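Local coordinates for protein CofB (Escherichia coli, PDB 5AX6) that serves as the minor pilin subunit of the CFA/III type IVb pilus, forms a homotrimer and probably takes part in pilus assembly, at residues A[176-187]-A[219-227]; A[340-348]-A[483-491]. All blocks are in the same frame, centred on the assembly; numbering follows the deposited sequence.

Contact 1 (A[176-187]-A[219-227]); sequences SFKDIYVVERNS and KNYGLRLSI
Arg-224 brings the NH2 edge of its guanidinium over one face of the Tyr-181 ring, in a cation-pi contact with CZ 4.7 Å from the ring centroid. The two planes stand 71° apart: the group comes edge-on, NH2 leading, above the CG–CD2 side of the ring, and a bend at chi3 (67°) after an extended start turns it there. That NH2 also bonds to the carbonyl of Leu-63, while Tyr-181 OH reaches Gln-48 of the second subunit. The Phe-177 ring has Leu-225 CD2 over one face and the Ser-226 carbonyl oxygen at its edge; Ile-227 CD1 approaches CD1 of this ring obliquely at 3.4 Å. Ile-180 and Leu-225 lie side by side, CG1 to CD2 3.7 Å, on the sheet face that also carries Val-182 and Leu-223 and, through Leu-225, packs on helix 4-25. Strands 179-185 and 220-227 are joined by an antiparallel ladder, with paired backbone bonds at Tyr-181/Arg-224, Val-183/Gly-222 and Arg-185/Asn-220. At the far end one water donates to both Glu-184 OE1, which also meets Thr-196 OG1, and Tyr-221 OH, which also meets Asp-216 O. Beside it Lys-219, bent at chi2, brings NZ to Asn-186 OD1 (2.7 Å), 41° above the amide carbonyl plane, and Asn-220 ND2 donates to Ser-187 O. Replacing Lys-219 with an alanine would probably leave Asn-186 OD1 with Arg-194 as its remaining partner and uncover the flank of Glu-184, whose OE2 sits against CG of the lysine. Apolar packing, Phe-177 included, thus joins sheet to helix, as in the pilin fold; the other face mixes Val-183 with polar and charged groups, where the positive guanidinium probably gains from the ring's pi electrons and the Leu-63 carbonyl.

Contact 2 (A[340-348]-A[483-491]); sequences KKELRTIPN and TTWCSTEPQ
Thr-488 crosses Glu-342 obliquely, and its hydroxyl does two jobs: OG1 donates to Glu-342 OE1 (2.6 Å), arriving on the anti side and 16° out of the carboxylate plane, and accepts from Leu-343 N. Thr-488 OG1 sits between its own backbone N and carbonyl carbon (chi1 49°), which points it at both partners and turns CG2 onto Leu-343 CB. Glu-489 crosses Glu-342 at about a right angle, laying CG against the carboxylate carbon CD (3.6 Å); OE2 of Glu-342 forms a salt bridge to Lys-340 NZ, its hydrogen bond weak. Midway along, Thr-345 OG1 accepts a hydrogen bond from Cys-486 N at 2.9 Å, standing in for a backbone carbonyl, while Thr-345 N returns a bond to Cys-486 O. Its CG2 rests on CB of Cys-486, the half-cystine joined to Cys-388. Farther on, Pro-347 packs its CB on Thr-483 CG2 (3.7 Å), and a water links Asn-348 ND2 to Thr-484 OG1. Arg-344 and Asn-348 reach neighbouring subunits: NH2 of the arginine bonds to Ile-346 O of the third subunit, ND2 of the asparagine to Glu-489 OE2 of the second. Ser-487 OG accepts from Glu-489 N, an ST turn that ends the strand. A single bridge at Arg-344/Ser-487 and an antiparallel hydrogen-bonded pair at Asn-348/Thr-484, one residue out of register, with a threonine side-chain bond between them, thus join the central strands of a four-stranded sheet in the C-terminal domain, at the trimer interface.

From the N terminus the chain runs through the helix 4-25 and the first strands of the pilin domain before reaching contact 1, which closes a loop of 31 residues between 176-187 and 219-227 and sets two neighbouring strands of the seven-stranded sheet together. The beta-repeat region follows. Contact 2 then closes a much longer loop, 134 residues, bringing 340-348 back to 483-491 near the C terminus and enclosing most of the C-terminal domain. The two loops lie in series, neither nesting nor crossing. Their centres are about 70 Å apart, on opposite sides of the chain's centre, yet both contacts touch the second subunit of the trimer.

Contact 1 (A[176-187]-A[219-227])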
loop_
_atom_site.group_PDB
_atom_site.type_symbol
_atom_site.label_atom_id
_atom_site.label_comp_id
_atom_site.label_asym_id
_atom_site.label_seq_id
_atom_site.Cartn_x
_atom_site.Cartn_y
_atom_site.Cartn_z
ATOM N N SER A 176 -26.775 7.550 -13.994
ATOM C CA SER A 176 -27.405 7.278 -15.265
ATOM C C SER A 176 -28.908 7.311 -15.084
ATOM O O SER A 176 -29.417 7.222 -13.966
ATOM C CB SER A 176 -26.951 5.925 -15.822
ATOM O OG SER A 176 -27.319 4.878 -14.946
ATOM N N PHE A 177 -29.623 7.461 -16.185
ATOM C CA PHE A 177 -31.077 7.508 -16.099
ATOM C C PHE A 177 -31.685 6.141 -16.347
ATOM O O PHE A 177 -31.380 5.500 -17.350
ATOM C CB PHE A 177 -31.628 8.512 -17.095
ATOM C CG PHE A 177 -31.005 9.873 -16.977
ATOM C CD1 PHE A 177 -31.163 10.619 -15.817
ATOM C CD2 PHE A 177 -30.281 10.413 -18.029
ATOM C CE1 PHE A 177 -30.594 11.878 -15.704
ATOM C CE2 PHE A 177 -29.709 11.668 -17.924
ATOM C CZ PHE A 177 -29.860 12.402 -16.762
ATOM N N LYS A 178 -32.547 5.706 -15.430
ATOM C CA LYS A 178 -33.288 4.465 -15.604
ATOM C C LYS A 178 -34.150 4.588 -16.857
ATOM O O LYS A 178 -34.220 3.673 -17.681
ATOM C CB LYS A 178 -34.141 4.171 -14.370
ATOM C CG LYS A 178 -34.842 2.816 -14.411
ATOM C CD LYS A 178 -35.798 2.657 -13.238
ATOM C CE LYS A 178 -36.493 1.307 -13.274
ATOM N NZ LYS A 178 -35.573 0.245 -12.800
ATOM N N ASP A 179 -34.796 5.738 -16.999
ATOM C CA ASP A 179 -35.459 6.086 -18.244
ATOM C C ASP A 179 -35.807 7.563 -18.253
ATOM O O ASP A 179 -35.619 8.285 -17.253
ATOM C CB ASP A 179 -36.726 5.244 -18.477
ATOM C CG ASP A 179 -36.909 4.854 -19.956
ATOM O OD1 ASP A 179 -36.644 5.693 -20.853
ATOM O OD2 ASP A 179 -37.293 3.697 -20.225
ATOM N N ILE A 180 -36.313 7.995 -19.400
ATOM C CA ILE A 180 -36.682 9.377 -19.630
ATOM C C ILE A 180 -38.033 9.380 -20.315
ATOM O O ILE A 180 -38.182 8.775 -21.367
ATOM C CB ILE A 180 -35.654 10.094 -20.516
ATOM C CG1 ILE A 180 -34.288 10.122 -19.820
ATOM C CG2 ILE A 180 -36.143 11.488 -20.869
ATOM C CD1 ILE A 180 -33.160 10.603 -20.709
ATOM N N TYR A 181 -39.011 10.044 -19.710
ATOM C CA TYR A 181 -40.353 10.104 -20.274
ATOM C C TYR A 181 -40.704 11.529 -20.636
ATOM O O TYR A 181 -40.252 12.477 -19.991
ATOM C CB TYR A 181 -41.395 9.558 -19.289
ATOM C CG TYR A 181 -41.518 8.061 -19.259
ATOM C CD1 TYR A 181 -42.647 7.432 -19.763
ATOM C CD2 TYR A 181 -40.505 7.270 -18.739
ATOM C CE1 TYR A 181 -42.770 6.051 -19.734
ATOM C CE2 TYR A 181 -40.613 5.895 -18.701
ATOM C CZ TYR A 181 -41.751 5.290 -19.199
ATOM O OH TYR A 181 -41.857 3.919 -19.167
ATOM N N VAL A 182 -41.530 11.678 -21.665
ATOM C CA VAL A 182 -42.112 12.972 -21.980
ATOM C C VAL A 182 -43.353 13.169 -21.115
ATOM O O VAL A 182 -44.200 12.270 -21.013
ATOM C CB VAL A 182 -42.481 13.079 -23.473
ATOM C CG1 VAL A 182 -43.212 14.379 -23.750
ATOM C CG2 VAL A 182 -41.235 12.965 -24.331
ATOM N N VAL A 183 -43.461 14.329 -20.473
ATOM C CA VAL A 183 -44.646 14.623 -19.688
ATOM C C VAL A 183 -45.277 15.925 -20.158
ATOM O O VAL A 183 -44.645 16.710 -20.857
ATOM C CB VAL A 183 -44.327 14.681 -18.174
ATOM C CG1 VAL A 183 -43.878 13.294 -17.693
ATOM C CG2 VAL A 183 -43.258 15.737 -17.866
ATOM N N GLU A 184 -46.533 16.132 -19.791
ATOM C CA GLU A 184 -47.264 17.294 -20.248
ATOM C C GLU A 184 -48.235 17.771 -19.187
ATOM O O GLU A 184 -48.659 17.009 -18.310
ATOM C CB GLU A 184 -48.021 16.978 -21.549
ATOM C CG GLU A 184 -49.074 15.894 -21.376
ATOM C CD GLU A 184 -49.787 15.521 -22.671
ATOM O OE1 GLU A 184 -49.160 14.897 -23.557
ATOM O OE2 GLU A 184 -50.987 15.850 -22.795
ATOM N N ARG A 185 -48.590 19.043 -19.269
ATOM C CA ARG A 185 -49.676 19.557 -18.461
ATOM C C ARG A 185 -50.424 20.597 -19.273
ATOM O O ARG A 185 -49.876 21.171 -20.222
ATOM C CB ARG A 185 -49.169 20.143 -17.148
ATOM C CG ARG A 185 -48.178 21.262 -17.307
ATOM C CD ARG A 185 -47.617 21.665 -15.959
ATOM N NE ARG A 185 -46.609 22.710 -16.073
ATOM C CZ ARG A 185 -45.933 23.210 -15.048
ATOM N NH1 ARG A 185 -46.147 22.752 -13.817
ATOM N NH2 ARG A 185 -45.031 24.161 -15.253
ATOM N N ASN A 186 -51.681 20.817 -18.909
ATOM C CA ASN A 186 -52.542 21.715 -19.661
ATOM C C ASN A 186 -52.284 23.158 -19.274
ATOM O O ASN A 186 -52.514 24.070 -20.059
ATOM C CB ASN A 186 -54.015 21.346 -19.442
ATOM C CG ASN A 186 -54.352 19.970 -19.991
ATOM O OD1 ASN A 186 -53.760 19.529 -20.979
ATOM N ND2 ASN A 186 -55.295 19.275 -19.345
ATOM N N SER A 187 -51.795 23.353 -18.055
ATOM C CA SER A 187 -51.526 24.684 -17.535
ATOM C C SER A 187 -50.142 24.743 -16.882
ATOM O O SER A 187 -49.165 24.249 -17.443
ATOM C CB SER A 187 -52.613 25.092 -16.536
ATOM O OG SER A 187 -52.493 26.457 -16.172
ATOM N N LYS A 219 -50.142 21.915 -25.497
ATOM C CA LYS A 219 -49.688 21.511 -24.170
ATOM C C LYS A 219 -48.389 22.202 -23.774
ATOM O O LYS A 219 -47.673 22.726 -24.626
ATOM C CB LYS A 219 -49.500 19.996 -24.111
ATOM C CG LYS A 219 -50.695 19.199 -24.596
ATOM C CD LYS A 219 -51.954 19.549 -23.825
ATOM C CE LYS A 219 -53.149 18.777 -24.357
ATOM N NZ LYS A 219 -54.392 19.061 -23.591
ATOM N N ASN A 220 -48.103 22.218 -22.471
ATOM C CA ASN A 220 -46.764 22.520 -21.977
ATOM C C ASN A 220 -46.064 21.200 -21.682
ATOM O O ASN A 220 -46.633 20.325 -21.024
ATOM C CB ASN A 220 -46.820 23.395 -20.732
ATOM C CG ASN A 220 -47.698 24.615 -20.929
ATOM O OD1 ASN A 220 -47.624 25.275 -21.963
ATOM N ND2 ASN A 220 -48.552 24.905 -19.951
ATOM N N TYR A 221 -44.847 21.046 -22.189
ATOM C CA TYR A 221 -44.145 19.773 -22.082
ATOM C C TYR A 221 -42.963 19.827 -21.126
ATOM O O TYR A 221 -42.462 20.899 -20.780
ATOM C CB TYR A 221 -43.677 19.312 -23.457
ATOM C CG TYR A 221 -44.818 18.876 -24.343
ATOM C CD1 TYR A 221 -45.346 17.595 -24.239
ATOM C CD2 TYR A 221 -45.380 19.746 -25.277
ATOM C CE1 TYR A 221 -46.395 17.184 -25.042
ATOM C CE2 TYR A 221 -46.442 19.340 -26.090
ATOM C CZ TYR A 221 -46.936 18.061 -25.968
ATOM O OH TYR A 221 -47.977 17.647 -26.760
ATOM N N GLY A 222 -42.530 18.650 -20.698
ATOM C CA GLY A 222 -41.381 18.527 -19.826
ATOM C C GLY A 222 -40.797 17.144 -19.983
ATOM O O GLY A 222 -41.289 16.344 -20.779
ATOM N N LEU A 223 -39.732 16.868 -19.239
ATOM C CA LEU A 223 -39.123 15.548 -19.222
ATOM C C LEU A 223 -39.100 15.033 -17.800
ATOM O O LEU A 223 -38.780 15.778 -16.870
ATOM C CB LEU A 223 -37.694 15.576 -19.769
ATOM C CG LEU A 223 -37.482 15.934 -21.241
ATOM C CD1 LEU A 223 -35.991 16.157 -21.483
ATOM C CD2 LEU A 223 -38.023 14.834 -22.140
ATOM N N ARG A 224 -39.435 13.764 -17.628
ATOM C CA ARG A 224 -39.252 13.131 -16.336
ATOM C C ARG A 224 -37.997 12.272 -16.388
ATOM O O ARG A 224 -37.908 11.339 -17.190
ATOM C CB ARG A 224 -40.474 12.287 -15.963
ATOM C CG ARG A 224 -40.386 11.697 -14.561
ATOM C CD ARG A 224 -41.535 10.759 -14.274
ATOM N NE ARG A 224 -41.492 9.554 -15.099
ATOM C CZ ARG A 224 -42.365 8.557 -14.984
ATOM N NH1 ARG A 224 -43.335 8.637 -14.084
ATOM N NH2 ARG A 224 -42.274 7.495 -15.772
ATOM N N LEU A 225 -37.012 12.605 -15.557
ATOM C CA LEU A 225 -35.791 11.821 -15.480
ATOM C C LEU A 225 -35.860 10.924 -14.258
ATOM O O LEU A 225 -36.051 11.422 -13.145
ATOM C CB LEU A 225 -34.551 12.721 -15.389
ATOM C CG LEU A 225 -34.365 13.829 -16.421
ATOM C CD1 LEU A 225 -33.122 14.654 -16.076
ATOM C CD2 LEU A 225 -34.224 13.222 -17.803
ATOM N N SER A 226 -35.710 9.614 -14.458
ATOM C CA SER A 226 -35.790 8.652 -13.356
ATOM C C SER A 226 -34.409 8.149 -12.974
ATOM O O SER A 226 -33.653 7.715 -13.839
ATOM C CB SER A 226 -36.668 7.451 -13.730
ATOM O OG SER A 226 -37.992 7.858 -14.023
ATOM N N ILE A 227 -34.098 8.200 -11.683
ATOM C CA ILE A 227 -32.825 7.686 -11.173
ATOM C C ILE A 227 -33.063 6.563 -10.176
ATOM O O ILE A 227 -33.905 6.685 -9.285
ATOM C CB ILE A 227 -31.994 8.770 -10.467
ATOM C CG1 ILE A 227 -31.977 10.071 -11.273
ATOM C CG2 ILE A 227 -30.592 8.228 -10.144
ATOM C CD1 ILE A 227 -31.062 10.051 -12.481
HETATM O O HOH W 1 -49.669 15.825 -26.003
#

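Contact 2 (A[340-348]-A[483-491])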
loop_
_atom_site.group_PDB
_atom_site.type_symbol
_atom_site.label_atom_id
_atom_site.label_comp_id
_atom_site.label_asym_id
_atom_site.label_seq_id
_atom_site.Cartn_x
_atom_site.Cartn_y
_atom_site.Cartn_z
ATOM N N LYS A 340 23.573 21.759 -10.621
ATOM C CA LYS A 340 23.062 20.518 -11.177
ATOM C C LYS A 340 22.822 19.530 -10.042
ATOM O O LYS A 340 23.455 19.618 -8.987
ATOM C CB LYS A 340 24.043 19.935 -12.200
ATOM C CG LYS A 340 25.187 19.135 -11.577
ATOM C CD LYS A 340 26.357 18.907 -12.551
ATOM C CE LYS A 340 25.980 18.003 -13.725
ATOM N NZ LYS A 340 25.637 16.609 -13.307
ATOM N N LYS A 341 21.893 18.605 -10.250
ATOM C CA LYS A 341 21.667 17.547 -9.280
ATOM C C LYS A 341 22.485 16.338 -9.699
ATOM O O LYS A 341 22.754 16.147 -10.884
ATOM C CB LYS A 341 20.180 17.211 -9.175
ATOM C CG LYS A 341 19.344 18.375 -8.640
ATOM C CD LYS A 341 17.880 18.010 -8.427
ATOM C CE LYS A 341 17.072 18.110 -9.712
ATOM N NZ LYS A 341 15.662 18.525 -9.428
ATOM N N GLU A 342 22.911 15.545 -8.721
ATOM C CA GLU A 342 23.703 14.353 -8.999
ATOM C C GLU A 342 23.101 13.165 -8.281
ATOM O O GLU A 342 22.486 13.332 -7.230
ATOM C CB GLU A 342 25.154 14.537 -8.549
ATOM C CG GLU A 342 25.841 15.778 -9.109
ATOM C CD GLU A 342 26.439 15.571 -10.491
ATOM O OE1 GLU A 342 26.070 14.591 -11.182
ATOM O OE2 GLU A 342 27.290 16.398 -10.891
ATOM N N LEU A 343 23.309 11.966 -8.823
ATOM C CA LEU A 343 22.836 10.748 -8.176
ATOM C C LEU A 343 24.001 9.867 -7.742
ATOM O O LEU A 343 25.027 9.803 -8.416
ATOM C CB LEU A 343 21.922 9.958 -9.114
ATOM C CG LEU A 343 20.720 10.719 -9.672
ATOM C CD1 LEU A 343 19.930 9.798 -10.590
ATOM C CD2 LEU A 343 19.841 11.247 -8.558
ATOM N N ARG A 344 23.850 9.195 -6.605
ATOM C CA ARG A 344 24.865 8.233 -6.170
ATOM C C ARG A 344 24.220 7.021 -5.520
ATOM O O ARG A 344 23.073 7.089 -5.063
ATOM C CB ARG A 344 25.839 8.870 -5.182
ATOM C CG ARG A 344 25.218 9.159 -3.829
ATOM C CD ARG A 344 26.081 10.138 -3.057
ATOM N NE ARG A 344 25.587 10.390 -1.713
ATOM C CZ ARG A 344 24.736 11.353 -1.399
ATOM N NH1 ARG A 344 24.244 12.147 -2.351
ATOM N NH2 ARG A 344 24.357 11.508 -0.136
ATOM N N THR A 345 24.973 5.926 -5.454
ATOM C CA THR A 345 24.503 4.711 -4.791
ATOM C C THR A 345 25.267 4.507 -3.490
ATOM O O THR A 345 26.204 5.231 -3.190
ATOM C CB THR A 345 24.693 3.456 -5.672
ATOM O OG1 THR A 345 26.087 3.299 -5.957
ATOM C CG2 THR A 345 23.946 3.584 -6.985
ATOM N N ILE A 346 24.868 3.493 -2.734
ATOM C CA ILE A 346 25.552 3.127 -1.504
ATOM C C ILE A 346 26.878 2.446 -1.829
ATOM O O ILE A 346 26.912 1.478 -2.599
ATOM C CB ILE A 346 24.664 2.198 -0.664
ATOM C CG1 ILE A 346 23.390 2.955 -0.250
ATOM C CG2 ILE A 346 25.436 1.638 0.543
ATOM C CD1 ILE A 346 22.252 2.031 0.226
ATOM N N PRO A 347 27.977 2.932 -1.244
ATOM C CA PRO A 347 29.282 2.359 -1.595
ATOM C C PRO A 347 29.545 1.004 -0.952
ATOM O O PRO A 347 28.856 0.620 0.000
ATOM C CB PRO A 347 30.265 3.394 -1.058
ATOM C CG PRO A 347 29.555 3.964 0.142
ATOM C CD PRO A 347 28.100 4.038 -0.281
ATOM N N ASN A 348 30.526 0.285 -1.495
ATOM C CA ASN A 348 31.122 -0.864 -0.824
ATOM C C ASN A 348 32.562 -0.514 -0.486
ATOM O O ASN A 348 33.146 0.376 -1.100
ATOM C CB ASN A 348 31.063 -2.114 -1.703
ATOM C CG ASN A 348 31.361 -3.395 -0.921
ATOM O OD1 ASN A 348 31.231 -3.437 0.302
ATOM N ND2 ASN A 348 31.762 -4.439 -1.627
ATOM N N THR A 483 36.982 2.029 -2.252
ATOM C CA THR A 483 35.565 2.371 -2.216
ATOM C C THR A 483 35.004 2.253 -3.621
ATOM O O THR A 483 35.582 2.794 -4.556
ATOM C CB THR A 483 35.323 3.819 -1.708
ATOM O OG1 THR A 483 36.012 4.017 -0.471
ATOM C CG2 THR A 483 33.824 4.074 -1.508
ATOM N N THR A 484 33.879 1.560 -3.767
ATOM C CA THR A 484 33.241 1.409 -5.060
ATOM C C THR A 484 31.787 1.855 -4.967
ATOM O O THR A 484 31.114 1.580 -3.965
ATOM C CB THR A 484 33.304 -0.055 -5.550
ATOM O OG1 THR A 484 32.569 -0.908 -4.657
ATOM C CG2 THR A 484 34.751 -0.523 -5.639
ATOM N N TRP A 485 31.297 2.543 -6.001
ATOM C CA TRP A 485 29.917 3.018 -5.995
ATOM C C TRP A 485 29.553 3.411 -7.424
ATOM O O TRP A 485 30.384 3.298 -8.317
ATOM C CB TRP A 485 29.732 4.195 -5.010
ATOM C CG TRP A 485 30.335 5.530 -5.415
ATOM C CD1 TRP A 485 29.646 6.637 -5.838
ATOM C CD2 TRP A 485 31.729 5.906 -5.406
ATOM N NE1 TRP A 485 30.524 7.664 -6.097
ATOM C CE2 TRP A 485 31.800 7.244 -5.847
ATOM C CE3 TRP A 485 32.916 5.241 -5.068
ATOM C CZ2 TRP A 485 33.016 7.933 -5.966
ATOM C CZ3 TRP A 485 34.129 5.930 -5.197
ATOM C CH2 TRP A 485 34.160 7.265 -5.635
ATOM N N CYS A 486 28.316 3.832 -7.653
ATOM C CA CYS A 486 27.949 4.353 -8.972
ATOM C C CYS A 486 27.469 5.778 -8.809
ATOM O O CYS A 486 26.891 6.124 -7.770
ATOM C CB CYS A 486 26.859 3.491 -9.635
ATOM S SG CYS A 486 27.370 1.815 -10.052
ATOM N N SER A 487 27.679 6.605 -9.828
ATOM C CA SER A 487 27.375 8.025 -9.712
ATOM C C SER A 487 27.173 8.680 -11.076
ATOM O O SER A 487 27.723 8.222 -12.074
ATOM C CB SER A 487 28.505 8.742 -8.969
ATOM O OG SER A 487 28.212 10.113 -8.762
ATOM N N THR A 488 26.396 9.757 -11.100
ATOM C CA THR A 488 26.319 10.593 -12.293
ATOM C C THR A 488 27.600 11.413 -12.446
ATOM O O THR A 488 27.889 11.921 -13.527
ATOM C CB THR A 488 25.122 11.529 -12.249
ATOM O OG1 THR A 488 25.098 12.204 -10.985
ATOM C CG2 THR A 488 23.836 10.738 -12.419
ATOM N N GLU A 489 28.358 11.544 -11.359
ATOM C CA GLU A 489 29.673 12.188 -11.407
ATOM C C GLU A 489 30.654 11.198 -12.024
ATOM O O GLU A 489 30.816 10.089 -11.530
ATOM C CB GLU A 489 30.131 12.612 -10.001
ATOM C CG GLU A 489 29.152 13.551 -9.289
ATOM C CD GLU A 489 29.524 13.818 -7.832
ATOM O OE1 GLU A 489 30.662 14.281 -7.581
ATOM O OE2 GLU A 489 28.678 13.569 -6.937
ATOM N N PRO A 490 31.308 11.584 -13.122
ATOM C CA PRO A 490 32.169 10.601 -13.792
ATOM C C PRO A 490 33.492 10.325 -13.056
ATOM O O PRO A 490 33.951 11.104 -12.216
ATOM C CB PRO A 490 32.437 11.246 -15.160
ATOM C CG PRO A 490 32.298 12.721 -14.910
ATOM C CD PRO A 490 31.232 12.867 -13.844
ATOM N N GLN A 491 34.085 9.186 -13.391
ATOM C CA GLN A 491 35.398 8.786 -12.921
ATOM C C GLN A 491 36.460 9.582 -13.684
ATOM O O GLN A 491 36.278 9.850 -14.867
ATOM C CB GLN A 491 35.585 7.281 -13.138
ATOM C CG GLN A 491 36.934 6.733 -12.723
ATOM C CD GLN A 491 36.971 6.342 -11.256
ATOM O OE1 GLN A 491 35.948 6.357 -10.568
ATOM N NE2 GLN A 491 38.153 5.996 -10.773
HETATM O O HOH W 2 32.531 -3.939 -4.419
#